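Side-chain contacts in 5'-tyrosyl-DNA phosphodiesterase (Caenorhabditis elegans, PDB 4FVA), which belongs to the endonuclease/exonuclease/phosphatase family, with a DNase I-like fold, and binds a magnesium ion: residues R27-L30 and T31-K34; D57-P60 and I61-Q65; Q235-R238 and S239-C242. All coordinates share one frame; numbering follows the deposited sequence.

Interaction 1: R27-L30 and T31-K34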
ATOM      1  N   ARG A  27      17.535  -7.117 -10.692  1.00 21.84           N
ATOM      2  CA  ARG A  27      18.701  -6.239 -10.722  1.00 28.36           C
ATOM      3  C   ARG A  27      18.922  -5.465  -9.417  1.00 33.06           C
ATOM      4  O   ARG A  27      18.055  -4.705  -8.988  1.00 28.51           O
ATOM      5  CB  ARG A  27      18.569  -5.255 -11.884  1.00 34.50           C
ATOM      6  CG  ARG A  27      18.441  -5.951 -13.246  1.00 59.46           C
ATOM      7  CD  ARG A  27      17.935  -5.025 -14.358  1.00 69.75           C
ATOM      8  NE  ARG A  27      16.588  -4.522 -14.090  1.00 74.31           N
ATOM      9  CZ  ARG A  27      15.943  -3.650 -14.860  1.00 76.52           C
ATOM     10  NH1 ARG A  27      16.515  -3.178 -15.960  1.00 77.90           N
ATOM     11  NH2 ARG A  27      14.721  -3.253 -14.531  1.00 77.46           N
ATOM     12  N   SER A  28      20.088  -5.647  -8.800  1.00 36.44           N
ATOM     13  CA  SER A  28      20.431  -4.946  -7.559  1.00 30.99           C
ATOM     14  C   SER A  28      19.376  -5.153  -6.471  1.00 22.04           C
ATOM     15  O   SER A  28      19.154  -4.271  -5.634  1.00 25.65           O
ATOM     16  CB  SER A  28      20.610  -3.445  -7.817  1.00 26.86           C
ATOM     17  OG  SER A  28      21.735  -3.189  -8.633  1.00 31.76           O
ATOM     18  N   LEU A  29      18.724  -6.310  -6.490  1.00 21.66           N
ATOM     19  CA  LEU A  29      17.625  -6.581  -5.565  1.00 25.76           C
ATOM     20  C   LEU A  29      18.012  -6.423  -4.081  1.00 23.28           C
ATOM     21  O   LEU A  29      17.269  -5.822  -3.292  1.00 22.85           O
ATOM     22  CB  LEU A  29      17.014  -7.959  -5.832  1.00 20.93           C
ATOM     23  CG  LEU A  29      15.820  -8.324  -4.945  1.00 20.56           C
ATOM     24  CD1 LEU A  29      14.678  -7.328  -5.159  1.00 20.59           C
ATOM     25  CD2 LEU A  29      15.335  -9.769  -5.226  1.00 22.33           C
ATOM     26  N   LEU A  30      19.135  -7.015  -3.681  1.00 25.17           N
ATOM     27  CA  LEU A  30      19.550  -6.926  -2.282  1.00 31.03           C
ATOM     28  C   LEU A  30      19.824  -5.484  -1.882  1.00 21.61           C
ATOM     29  O   LEU A  30      19.322  -5.007  -0.867  1.00 25.78           O
ATOM     30  CB  LEU A  30      20.766  -7.819  -1.989  1.00 30.68           C
ATOM     31  CG  LEU A  30      21.242  -7.779  -0.521  1.00 33.98           C
ATOM     32  CD1 LEU A  30      20.127  -8.167   0.431  1.00 27.56           C
ATOM     33  CD2 LEU A  30      22.405  -8.731  -0.314  1.00 31.71           C
ATOM     34  N   THR A  31      20.589  -4.767  -2.694  1.00 24.15           N
ATOM     35  CA  THR A  31      20.880  -3.377  -2.374  1.00 22.35           C
ATOM     36  C   THR A  31      19.585  -2.573  -2.268  1.00 25.10           C
ATOM     37  O   THR A  31      19.431  -1.730  -1.366  1.00 22.36           O
ATOM     38  CB  THR A  31      21.822  -2.746  -3.423  1.00 25.85           C
ATOM     39  OG1 THR A  31      23.080  -3.426  -3.404  1.00 26.19           O
ATOM     40  CG2 THR A  31      22.054  -1.275  -3.140  1.00 26.39           C
ATOM     41  N   ARG A  32      18.659  -2.833  -3.187  1.00 22.10           N
ATOM     42  CA  ARG A  32      17.384  -2.120  -3.209  1.00 22.02           C
ATOM     43  C   ARG A  32      16.526  -2.453  -1.979  1.00 21.66           C
ATOM     44  O   ARG A  32      15.899  -1.563  -1.397  1.00 21.70           O
ATOM     45  CB  ARG A  32      16.618  -2.378  -4.521  1.00 21.95           C
ATOM     46  CG  ARG A  32      17.279  -1.770  -5.785  1.00 22.37           C
ATOM     47  CD  ARG A  32      16.662  -2.302  -7.098  1.00 22.30           C
ATOM     48  NE  ARG A  32      15.224  -2.391  -6.957  1.00 26.93           N
ATOM     49  CZ  ARG A  32      14.493  -3.475  -7.175  1.00 28.68           C
ATOM     50  NH1 ARG A  32      15.049  -4.583  -7.646  1.00 28.87           N
ATOM     51  NH2 ARG A  32      13.184  -3.423  -6.952  1.00 23.69           N
ATOM     52  N   MET A  33      16.502  -3.723  -1.573  1.00 21.33           N
ATOM     53  CA  MET A  33      15.709  -4.087  -0.390  1.00 21.01           C
ATOM     54  C   MET A  33      16.310  -3.466   0.881  1.00 21.17           C
ATOM     55  O   MET A  33      15.583  -3.048   1.773  1.00 21.07           O
ATOM     56  CB  MET A  33      15.560  -5.605  -0.237  1.00 20.65           C
ATOM     57  CG  MET A  33      14.773  -6.292  -1.368  1.00 20.46           C
ATOM     58  SD  MET A  33      13.133  -5.596  -1.644  1.00 21.00           S
ATOM     59  CE  MET A  33      13.532  -4.321  -2.827  1.00 20.78           C
ATOM     60  N   LYS A  34      17.640  -3.407   0.953  1.00 21.44           N
ATOM     61  CA  LYS A  34      18.302  -2.696   2.045  1.00 24.66           C
ATOM     62  C   LYS A  34      17.897  -1.227   2.042  1.00 21.93           C
ATOM     63  O   LYS A  34      17.681  -0.644   3.095  1.00 22.36           O
ATOM     64  CB  LYS A  34      19.828  -2.810   1.941  1.00 27.36           C
ATOM     65  CG  LYS A  34      20.381  -4.195   2.255  1.00 21.77           C
ATOM     66  CD  LYS A  34      21.908  -4.211   2.074  1.00 28.49           C
ATOM     67  CE  LYS A  34      22.502  -5.573   2.430  1.00 34.86           C
ATOM     68  NZ  LYS A  34      23.974  -5.651   2.172  1.00 38.75           N
TER

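Interaction 2: D57-P60 and I61-Q65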
ATOM      1  N   ASP A  57      16.280 -12.450  -1.193  1.00 28.01           N
ATOM      2  CA  ASP A  57      16.849 -11.230  -0.636  1.00 25.94           C
ATOM      3  C   ASP A  57      15.844 -10.496   0.251  1.00 25.48           C
ATOM      4  O   ASP A  57      15.828  -9.265   0.307  1.00 29.57           O
ATOM      5  CB  ASP A  57      17.351 -10.302  -1.754  1.00 30.68           C
ATOM      6  CG  ASP A  57      18.596 -10.849  -2.453  1.00 34.31           C
ATOM      7  OD1 ASP A  57      19.360 -11.580  -1.795  1.00 30.84           O
ATOM      8  OD2 ASP A  57      18.813 -10.539  -3.650  1.00 32.09           O
ATOM      9  N   LEU A  58      15.016 -11.261   0.955  1.00 21.81           N
ATOM     10  CA  LEU A  58      13.997 -10.679   1.818  1.00 27.42           C
ATOM     11  C   LEU A  58      14.582 -10.224   3.167  1.00 30.70           C
ATOM     12  O   LEU A  58      13.968  -9.428   3.894  1.00 27.25           O
ATOM     13  CB  LEU A  58      12.870 -11.694   2.014  1.00 19.98           C
ATOM     14  CG  LEU A  58      11.655 -11.260   2.825  1.00 27.93           C
ATOM     15  CD1 LEU A  58      10.898 -10.133   2.122  1.00 25.72           C
ATOM     16  CD2 LEU A  58      10.748 -12.459   3.015  1.00 25.37           C
ATOM     17  N   ALA A  59      15.786 -10.693   3.490  1.00 21.67           N
ATOM     18  CA  ALA A  59      16.345 -10.466   4.833  1.00 20.75           C
ATOM     19  C   ALA A  59      16.227  -9.033   5.365  1.00 19.93           C
ATOM     20  O   ALA A  59      15.758  -8.821   6.487  1.00 30.36           O
ATOM     21  CB  ALA A  59      17.815 -10.929   4.890  1.00 29.38           C
ATOM     22  N   PRO A  60      16.632  -8.040   4.554  1.00 23.73           N
ATOM     23  CA  PRO A  60      16.586  -6.654   5.047  1.00 24.37           C
ATOM     24  C   PRO A  60      15.175  -6.254   5.430  1.00 20.21           C
ATOM     25  O   PRO A  60      14.997  -5.497   6.376  1.00 20.31           O
ATOM     26  CB  PRO A  60      17.074  -5.830   3.844  1.00 27.25           C
ATOM     27  CG  PRO A  60      17.842  -6.834   2.974  1.00 28.47           C
ATOM     28  CD  PRO A  60      17.108  -8.130   3.164  1.00 24.88           C
ATOM     29  N   ILE A  61      14.190  -6.777   4.710  1.00 22.49           N
ATOM     30  CA  ILE A  61      12.800  -6.537   5.044  1.00 22.50           C
ATOM     31  C   ILE A  61      12.399  -7.304   6.306  1.00 25.51           C
ATOM     32  O   ILE A  61      11.801  -6.746   7.234  1.00 22.40           O
ATOM     33  CB  ILE A  61      11.867  -6.914   3.881  1.00 24.53           C
ATOM     34  CG1 ILE A  61      12.338  -6.243   2.584  1.00 28.65           C
ATOM     35  CG2 ILE A  61      10.439  -6.555   4.212  1.00 26.63           C
ATOM     36  CD1 ILE A  61      12.375  -4.737   2.662  1.00 31.66           C
ATOM     37  N   ASP A  62      12.714  -8.594   6.320  1.00 22.46           N
ATOM     38  CA  ASP A  62      12.388  -9.454   7.448  1.00 27.03           C
ATOM     39  C   ASP A  62      13.001  -8.935   8.742  1.00 27.36           C
ATOM     40  O   ASP A  62      12.441  -9.132   9.813  1.00 28.46           O
ATOM     41  CB  ASP A  62      12.843 -10.892   7.174  1.00 38.77           C
ATOM     42  CG  ASP A  62      11.850 -11.934   7.674  1.00 49.33           C
ATOM     43  OD1 ASP A  62      10.624 -11.653   7.700  1.00 38.11           O
ATOM     44  OD2 ASP A  62      12.302 -13.047   8.031  1.00 64.05           O
ATOM     45  N   LYS A  63      14.157  -8.282   8.640  1.00 27.28           N
ATOM     46  CA  LYS A  63      14.812  -7.716   9.818  1.00 26.68           C
ATOM     47  C   LYS A  63      14.018  -6.573  10.448  1.00 27.89           C
ATOM     48  O   LYS A  63      14.303  -6.177  11.577  1.00 26.20           O
ATOM     49  CB  LYS A  63      16.233  -7.252   9.493  1.00 32.74           C
ATOM     50  CG  LYS A  63      17.251  -8.396   9.369  1.00 36.94           C
ATOM     51  CD  LYS A  63      18.590  -7.884   8.846  1.00 44.73           C
ATOM     52  CE  LYS A  63      19.535  -9.025   8.489  1.00 51.87           C
ATOM     53  NZ  LYS A  63      20.778  -8.510   7.843  1.00 54.37           N
ATOM     54  N   LEU A  64      13.035  -6.029   9.731  1.00 22.84           N
ATOM     55  CA  LEU A  64      12.188  -4.980  10.316  1.00 23.98           C
ATOM     56  C   LEU A  64      11.316  -5.522  11.453  1.00 27.54           C
ATOM     57  O   LEU A  64      10.667  -4.747  12.165  1.00 24.78           O
ATOM     58  CB  LEU A  64      11.314  -4.313   9.244  1.00 26.45           C
ATOM     59  CG  LEU A  64      12.032  -3.459   8.199  1.00 30.86           C
ATOM     60  CD1 LEU A  64      11.092  -3.073   7.065  1.00 20.03           C
ATOM     61  CD2 LEU A  64      12.615  -2.209   8.869  1.00 28.93           C
ATOM     62  N   GLN A  65      11.329  -6.843  11.645  1.00 27.46           N
ATOM     63  CA  GLN A  65      10.524  -7.460  12.695  1.00 29.79           C
ATOM     64  C   GLN A  65      10.980  -7.035  14.086  1.00 33.66           C
ATOM     65  O   GLN A  65      10.275  -7.251  15.079  1.00 30.15           O
ATOM     66  CB  GLN A  65      10.511  -8.989  12.572  1.00 35.54           C
ATOM     67  CG  GLN A  65      11.838  -9.674  12.912  1.00 46.23           C
ATOM     68  CD  GLN A  65      11.769 -11.191  12.754  1.00 54.79           C
ATOM     69  OE1 GLN A  65      11.870 -11.712  11.645  1.00 61.15           O
ATOM     70  NE2 GLN A  65      11.589 -11.902  13.866  1.00 50.75           N
TER

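Interaction 3: Q235-R238 and S239-C242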
ATOM      1  N   GLN A 235      14.676   9.048  -4.085  1.00 28.27           N
ATOM      2  CA  GLN A 235      16.095   9.310  -4.272  1.00 34.38           C
ATOM      3  C   GLN A 235      16.807   8.085  -4.838  1.00 31.62           C
ATOM      4  O   GLN A 235      16.540   6.946  -4.438  1.00 25.72           O
ATOM      5  CB  GLN A 235      16.717   9.737  -2.944  1.00 42.12           C
ATOM      6  CG  GLN A 235      18.200  10.016  -2.991  1.00 56.16           C
ATOM      7  CD  GLN A 235      18.730  10.455  -1.642  1.00 63.83           C
ATOM      8  OE1 GLN A 235      17.964  10.661  -0.702  1.00 68.92           O
ATOM      9  NE2 GLN A 235      20.044  10.575  -1.533  1.00 65.89           N
ATOM     10  N   ARG A 236      17.695   8.329  -5.796  1.00 29.09           N
ATOM     11  CA  ARG A 236      18.483   7.263  -6.393  1.00 30.49           C
ATOM     12  C   ARG A 236      19.471   6.675  -5.380  1.00 28.26           C
ATOM     13  O   ARG A 236      20.042   7.402  -4.570  1.00 30.15           O
ATOM     14  CB  ARG A 236      19.247   7.822  -7.601  1.00 35.97           C
ATOM     15  CG  ARG A 236      19.579   6.797  -8.662  1.00 25.74           C
ATOM     16  CD  ARG A 236      20.296   7.433  -9.854  1.00 26.31           C
ATOM     17  NE  ARG A 236      19.385   8.139 -10.758  1.00 28.42           N
ATOM     18  CZ  ARG A 236      18.605   7.531 -11.650  1.00 27.37           C
ATOM     19  NH1 ARG A 236      18.605   6.212 -11.727  1.00 25.90           N
ATOM     20  NH2 ARG A 236      17.814   8.234 -12.454  1.00 29.17           N
ATOM     21  N   ILE A 237      19.697   5.367  -5.435  1.00 26.67           N
ATOM     22  CA  ILE A 237      20.699   4.761  -4.573  1.00 24.75           C
ATOM     23  C   ILE A 237      22.069   4.998  -5.198  1.00 38.56           C
ATOM     24  O   ILE A 237      22.273   4.685  -6.365  1.00 31.66           O
ATOM     25  CB  ILE A 237      20.447   3.246  -4.401  1.00 26.06           C
ATOM     26  CG1 ILE A 237      19.040   2.983  -3.824  1.00 23.77           C
ATOM     27  CG2 ILE A 237      21.495   2.631  -3.503  1.00 25.66           C
ATOM     28  CD1 ILE A 237      18.545   1.548  -4.050  1.00 23.29           C
ATOM     29  N   ARG A 238      23.016   5.532  -4.430  1.00 35.75           N
ATOM     30  CA  ARG A 238      24.300   5.904  -5.015  1.00 35.75           C
ATOM     31  C   ARG A 238      25.123   4.719  -5.500  1.00 33.93           C
ATOM     32  O   ARG A 238      25.662   4.759  -6.601  1.00 39.22           O
ATOM     33  CB  ARG A 238      25.140   6.760  -4.060  1.00 39.96           C
ATOM     34  CG  ARG A 238      26.426   7.303  -4.726  1.00 53.86           C
ATOM     35  CD  ARG A 238      27.297   8.099  -3.751  1.00 62.43           C
ATOM     36  NE  ARG A 238      28.515   8.630  -4.368  1.00 67.09           N
ATOM     37  CZ  ARG A 238      29.719   8.072  -4.249  1.00 74.82           C
ATOM     38  NH1 ARG A 238      29.868   6.966  -3.529  1.00 75.58           N
ATOM     39  NH2 ARG A 238      30.777   8.621  -4.843  1.00 75.45           N
ATOM     40  N   SER A 239      25.219   3.666  -4.696  1.00 32.81           N
ATOM     41  CA  SER A 239      26.116   2.562  -5.031  1.00 35.46           C
ATOM     42  C   SER A 239      25.742   1.825  -6.325  1.00 34.13           C
ATOM     43  O   SER A 239      26.613   1.284  -7.020  1.00 33.46           O
ATOM     44  CB  SER A 239      26.200   1.577  -3.859  1.00 39.72           C
ATOM     45  OG  SER A 239      24.953   0.940  -3.629  1.00 42.13           O
ATOM     46  N   CYS A 240      24.457   1.803  -6.659  1.00 27.43           N
ATOM     47  CA  CYS A 240      24.013   1.045  -7.830  1.00 27.38           C
ATOM     48  C   CYS A 240      23.237   1.922  -8.810  1.00 26.27           C
ATOM     49  O   CYS A 240      22.764   1.433  -9.831  1.00 32.75           O
ATOM     50  CB  CYS A 240      23.175  -0.163  -7.419  1.00 28.65           C
ATOM     51  SG  CYS A 240      21.697   0.252  -6.466  1.00 40.26           S
ATOM     52  N   LEU A 241      23.035   3.190  -8.453  1.00 25.32           N
ATOM     53  CA  LEU A 241      22.421   4.158  -9.368  1.00 27.85           C
ATOM     54  C   LEU A 241      21.005   3.807  -9.833  1.00 29.83           C
ATOM     55  O   LEU A 241      20.572   4.248 -10.894  1.00 30.41           O
ATOM     56  CB  LEU A 241      23.327   4.395 -10.587  1.00 26.10           C
ATOM     57  CG  LEU A 241      24.729   4.900 -10.250  1.00 26.53           C
ATOM     58  CD1 LEU A 241      25.533   5.192 -11.543  1.00 31.13           C
ATOM     59  CD2 LEU A 241      24.608   6.163  -9.404  1.00 26.79           C
ATOM     60  N   CYS A 242      20.284   3.007  -9.063  1.00 26.91           N
ATOM     61  CA  CYS A 242      18.872   2.798  -9.372  1.00 24.45           C
ATOM     62  C   CYS A 242      17.999   3.265  -8.203  1.00 29.13           C
ATOM     63  O   CYS A 242      18.500   3.525  -7.089  1.00 24.79           O
ATOM     64  CB  CYS A 242      18.607   1.338  -9.712  1.00 33.51           C
ATOM     65  SG  CYS A 242      18.904   0.247  -8.313  1.00 42.38           S
TER

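Interaction 1: R27-L30 and T31-K34
Two backbone carbonyls hold NH1 of Arg32, that of Arg27, with Arg32 NH1 to Arg27 O at 3.3 Å, and that of Asp25. The bond to Arg27 is long but fairly straight (N-H...O 162°); the acceptor lies at the guanidinium edge, while the donor is tilted from the carbonyl plane. A bend at chi3 (41°) folds the arginine back over the turn that opens the helix, and on the way Arg32 CG rides 3.1 Å from Ser28 O. NE bonds to Pro244 O and NH2 to Asp22 O, so all three guanidinium nitrogens are tied to main chain. Helix 29-43, the helix of the beta-alpha-beta unit between strands 13-20 and 47-53, starts here with Ser28 at the N-cap position. Asp22 is a magnesium ligand, and the side chain of Arg32 lies about 7 Å from the ion, a placing consistent with a second-shell residue that helps position Asp22. Backbone bonds Arg32 N to Ser28 O (2.9 Å), Met33 N to Leu29 O (2.8 Å) and Lys34 N to Leu30 O form the first turns. On the buried flank Leu29 CD1 sits 3.9 Å from Met33 CG, the two side chains meeting at a slant, and Met33 CE hangs over one face of the Arg32 guanidinium near its rim. Lys34, extended beyond CG, lays CE 3.9 Å from Leu30 CG, and both side chains also touch Pro60.

Interaction 2: D57-P60 and I61-Q65
Leu58 and Ile61 cross at about a right angle, Leu58 CD1 coming 3.8 Å from Ile61 CB on the buried side of helix 59-62, a short helix between strands 47-53 and 68-72 of the six-stranded sheet. The leucine reaches that spot because its CG lies anti to the backbone N (chi1 -177°). Leu58 also touches Val53, Tyr72 and Tyr80, and Ile61 touches Leu50, so the pair packs against strands of that sheet. In the backbone, Leu58 O takes Asp62 N at 2.9 Å in a straight bond (169°) and Ile61 N in a weak, bent one. The helical turn continues with Lys63 N to Ala59 O at 2.7 Å. After that the coil tightens to 3-10 form, Leu64 N bonding to Ile61 O and Gln65 N to Asp62 O. Asp62 turns its carboxylate off the helix, where OD1 bonds to Tyr72 OH and thereby ties the helix to strand 68-72. On the exposed side Lys63 runs back past Ala59 with its chain extended beyond CG. Its CE ends 4.4 Å from Ala59 CB, while nearer the backbone Lys63 CG rests 3.3 Å from Ala59 O.

Interaction 3: Q235-R238 and S239-C242
Arg236 and Ile237 grip the far end of a hairpin-like alpha-turn at the surface by three hydrogen bonds, in the loop that joins strands 226-232 and 249-255 of the six-stranded sheet. Ile237 N to Cys242 O, at 2.7 Å and nearly straight (168°), draws the two arms together. Ile237 O takes Leu241 N in a weak, bent bond, and the chain makes its return through Leu241, whose backbone adopts the left-handed helical conformation. The third bond is made by a side chain: Arg236 NH1 reaches Leu241 O at 2.9 Å, approaching from above the carbonyl plane rather than along a lone pair. A bend at chi3 (-78°) carries the guanidinium across to that carbonyl, and CG and CD of the arginine pack against the same peptide on the way. NH1 has a second partner, a salt bridge to Asp203 OD1, so this nitrogen links the turn to another loop.

The apolar contacts gather around Ile237. Its CG2 meets Cys240 SG at 3.8 Å and lies at nearly the same distance from Ser239 OG. Cys240 holds SG between its backbone N and carbonyl carbon (chi1 59°), directing the sulfur back at the isoleucine. Ile237 CD1 reaches more loosely to Cys242 SG, and the Ile237 side chain also touches Ala35 of helix 29-43. Away from this cluster Leu241 folds a methyl over the turn, placing CD2 3.3 Å from Arg238 O.

In the fold
Each of the three contacts closes a local turn, and they follow one another along the chain without nesting or crossing. Interaction 1 forms the start of helix 29-43, after strand 13-20; interaction 2 forms the short helix after strand 47-53; interaction 3 shapes the loop leading to strand 249-255. The helix start lies between the other two. Met33 CG meets Asp57 O at 3.6 Å on one flank, while on another Arg32 CD meets Cys242 SG at 3.6 Å and Thr31 CG2 touches Cys240 SG. Interactions 2 and 3 do not touch, their nearest atoms being about 11 Å apart; the start of helix 29-43 touches both.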